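PDB 6HDW: 2-hydroxyisobutyryl-CoA synthetase from Aquincola tertiaricarbonis, which belongs to the ANL superfamily of AMP-binding enzymes, with a large N-terminal domain followed by a smaller C-terminal domain. Local coordinates for residues W156-R161 with C246-G251. Sequence-based numbering, arbitrary orientation.
Sequences WGMGIR and CLFFSG. With 8LE ([[(2~{R},3~{S},4~{R},5~{R})-5-(6-aminopurin-9-yl)-3,4-bis(oxidanyl)oxolan-2-yl]methoxy-oxidanyl-phosphoryl] 2-methyl-2-oxidanyl-propanoate), chain B.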
# COMPACT_ATOMS: atom_id res chain seq x y z
N TRP A 156 4.95 8.91 -19.67
CA TRP A 156 4.72 10.03 -20.59
C TRP A 156 4.57 9.46 -22.01
O TRP A 156 3.68 9.88 -22.75
CB TRP A 156 5.86 11.06 -20.51
CG TRP A 156 5.74 12.19 -21.50
CD1 TRP A 156 6.03 12.13 -22.84
CD2 TRP A 156 5.31 13.53 -21.24
NE1 TRP A 156 5.75 13.34 -23.43
CE2 TRP A 156 5.34 14.22 -22.47
CE3 TRP A 156 4.90 14.21 -20.09
CZ2 TRP A 156 4.98 15.58 -22.58
CZ3 TRP A 156 4.53 15.55 -20.19
CH2 TRP A 156 4.57 16.21 -21.43
N GLY A 157 5.41 8.47 -22.35
CA GLY A 157 5.40 7.76 -23.63
C GLY A 157 4.10 7.03 -23.93
O GLY A 157 3.78 6.80 -25.10
N MET A 158 3.35 6.67 -22.87
CA MET A 158 2.05 5.99 -22.95
C MET A 158 0.89 7.01 -23.11
O MET A 158 -0.28 6.61 -23.19
CB MET A 158 1.83 5.14 -21.69
CG MET A 158 2.83 4.03 -21.51
SD MET A 158 2.52 3.11 -19.98
CE MET A 158 3.64 1.73 -20.20
N GLY A 159 1.23 8.30 -23.17
CA GLY A 159 0.25 9.38 -23.29
C GLY A 159 -0.29 9.90 -21.97
O GLY A 159 -1.24 10.69 -21.97
N ILE A 160 0.29 9.44 -20.84
CA ILE A 160 -0.11 9.88 -19.49
C ILE A 160 0.57 11.23 -19.25
O ILE A 160 1.75 11.40 -19.56
CB ILE A 160 0.17 8.80 -18.39
CG1 ILE A 160 -0.33 7.39 -18.85
CG2 ILE A 160 -0.47 9.21 -17.06
CD1 ILE A 160 0.31 6.18 -18.14
N ARG A 161 -0.20 12.21 -18.75
CA ARG A 161 0.26 13.59 -18.61
C ARG A 161 0.09 14.19 -17.21
O ARG A 161 -0.78 13.73 -16.47
CB ARG A 161 -0.50 14.47 -19.63
CG ARG A 161 -0.24 14.15 -21.11
CD ARG A 161 1.11 14.65 -21.58
NE ARG A 161 1.38 14.31 -22.98
CZ ARG A 161 1.99 13.20 -23.38
NH1 ARG A 161 2.38 12.29 -22.49
NH2 ARG A 161 2.19 12.97 -24.67
N CYS A 246 -6.31 4.90 -20.92
CA CYS A 246 -5.45 3.73 -20.97
C CYS A 246 -5.37 2.97 -19.67
O CYS A 246 -5.75 3.45 -18.60
CB CYS A 246 -4.06 4.08 -21.50
SG CYS A 246 -2.90 4.65 -20.23
N LEU A 247 -4.88 1.73 -19.79
CA LEU A 247 -4.59 0.80 -18.71
C LEU A 247 -3.20 0.30 -19.06
O LEU A 247 -2.95 -0.04 -20.23
CB LEU A 247 -5.59 -0.37 -18.68
CG LEU A 247 -7.06 -0.04 -18.41
CD1 LEU A 247 -7.84 0.07 -19.71
CD2 LEU A 247 -7.70 -1.09 -17.50
N PHE A 248 -2.28 0.32 -18.10
CA PHE A 248 -0.92 -0.15 -18.31
C PHE A 248 -0.61 -1.23 -17.29
O PHE A 248 -0.93 -1.08 -16.11
CB PHE A 248 0.10 1.00 -18.38
CG PHE A 248 0.43 1.75 -17.11
CD1 PHE A 248 -0.45 2.69 -16.58
CD2 PHE A 248 1.69 1.63 -16.52
CE1 PHE A 248 -0.12 3.42 -15.44
CE2 PHE A 248 2.03 2.38 -15.39
CZ PHE A 248 1.12 3.26 -14.85
N PHE A 249 -0.11 -2.36 -17.75
CA PHE A 249 0.06 -3.51 -16.87
C PHE A 249 1.44 -4.11 -16.89
O PHE A 249 2.15 -4.02 -17.89
CB PHE A 249 -0.93 -4.64 -17.27
CG PHE A 249 -2.37 -4.28 -17.51
CD1 PHE A 249 -3.19 -3.85 -16.47
CD2 PHE A 249 -2.95 -4.46 -18.77
CE1 PHE A 249 -4.53 -3.53 -16.69
CE2 PHE A 249 -4.29 -4.15 -18.99
CZ PHE A 249 -5.08 -3.71 -17.95
N SER A 250 1.75 -4.82 -15.78
CA SER A 250 2.94 -5.64 -15.57
C SER A 250 2.61 -6.77 -14.58
O SER A 250 1.58 -6.72 -13.90
CB SER A 250 4.12 -4.79 -15.08
OG SER A 250 4.03 -4.49 -13.70
N GLY A 251 3.47 -7.78 -14.52
CA GLY A 251 3.33 -8.85 -13.55
C GLY A 251 3.23 -10.23 -14.13
O GLY A 251 3.59 -11.20 -13.47
C2 8LE B . 5.16 -11.22 -19.24
CAA 8LE B . 7.42 -5.62 -10.79
CAZ 8LE B . 6.83 -6.53 -11.89
CAB 8LE B . 7.58 -6.31 -13.22
OAF 8LE B . 5.47 -6.17 -12.11
CAS 8LE B . 6.89 -8.01 -11.45
OAD 8LE B . 5.88 -8.70 -11.41
OAQ 8LE B . 8.13 -8.47 -11.08
PBC 8LE B . 8.45 -9.86 -10.26
OAI 8LE B . 7.46 -9.98 -9.03
OAE 8LE B . 9.89 -9.89 -9.89
O5' 8LE B . 8.14 -11.03 -11.27
C5' 8LE B . 8.79 -10.96 -12.53
C4' 8LE B . 8.27 -12.05 -13.42
O4' 8LE B . 6.89 -11.77 -13.73
C3' 8LE B . 9.01 -11.93 -14.70
O3' 8LE B . 10.20 -12.72 -14.62
C2' 8LE B . 7.99 -12.50 -15.68
O2' 8LE B . 7.92 -13.96 -15.65
C1' 8LE B . 6.69 -11.94 -15.15
N9 8LE B . 6.33 -10.65 -15.82
C8 8LE B . 6.40 -9.40 -15.32
N7 8LE B . 5.98 -8.56 -16.26
C5 8LE B . 5.66 -9.27 -17.35
C4 8LE B . 5.89 -10.57 -17.07
N3 8LE B . 5.63 -11.55 -17.97
N1 8LE B . 4.93 -9.87 -19.51
C6 8LE B . 5.17 -8.94 -18.56
N6 8LE B . 4.94 -7.66 -18.81
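Met158 and Ile160 both lean on the ring of Phe248, the sulfur in an oblique Met-aromatic contact and the methyl in an off-centre CH-pi contact. The thioether SD of Met158 sits 4.4 Å from the centroid of the Phe248 ring and comes closer still to Phe248 CB, at 3.6 Å. With CG anti to its carbonyl carbon (chi1 -62°) and the chain extended beyond, Met158 is long enough to bring its sulfur to Phe248, the two side chains crossing at about a right angle. Ile160 CD1 lies 3.9 Å from Phe248 CE1, while its CG1 packs against SG of Cys246, a small and only weakly polar side chain. The strand 246-249 belongs to the parallel sheet of the AMP-binding domain, and its alternation turns Cys246 and Phe248 toward the end of helix 141-157 and Leu247 and Phe249 away. That helix closes in a Schellman motif, where Gly159 readily adopts the positive phi of 88°. Trp156 O accepts from Gly159 N and, at 2.8 Å, from Arg161 NH1, which also lies over one face of the Trp156 indole, offset toward its rim. Just past the strand, Ser250 OG, a small hydroxyl able to give and accept, shares hydrogen bonds with 8LE OAF (2.7 Å) and Tyr219 OH.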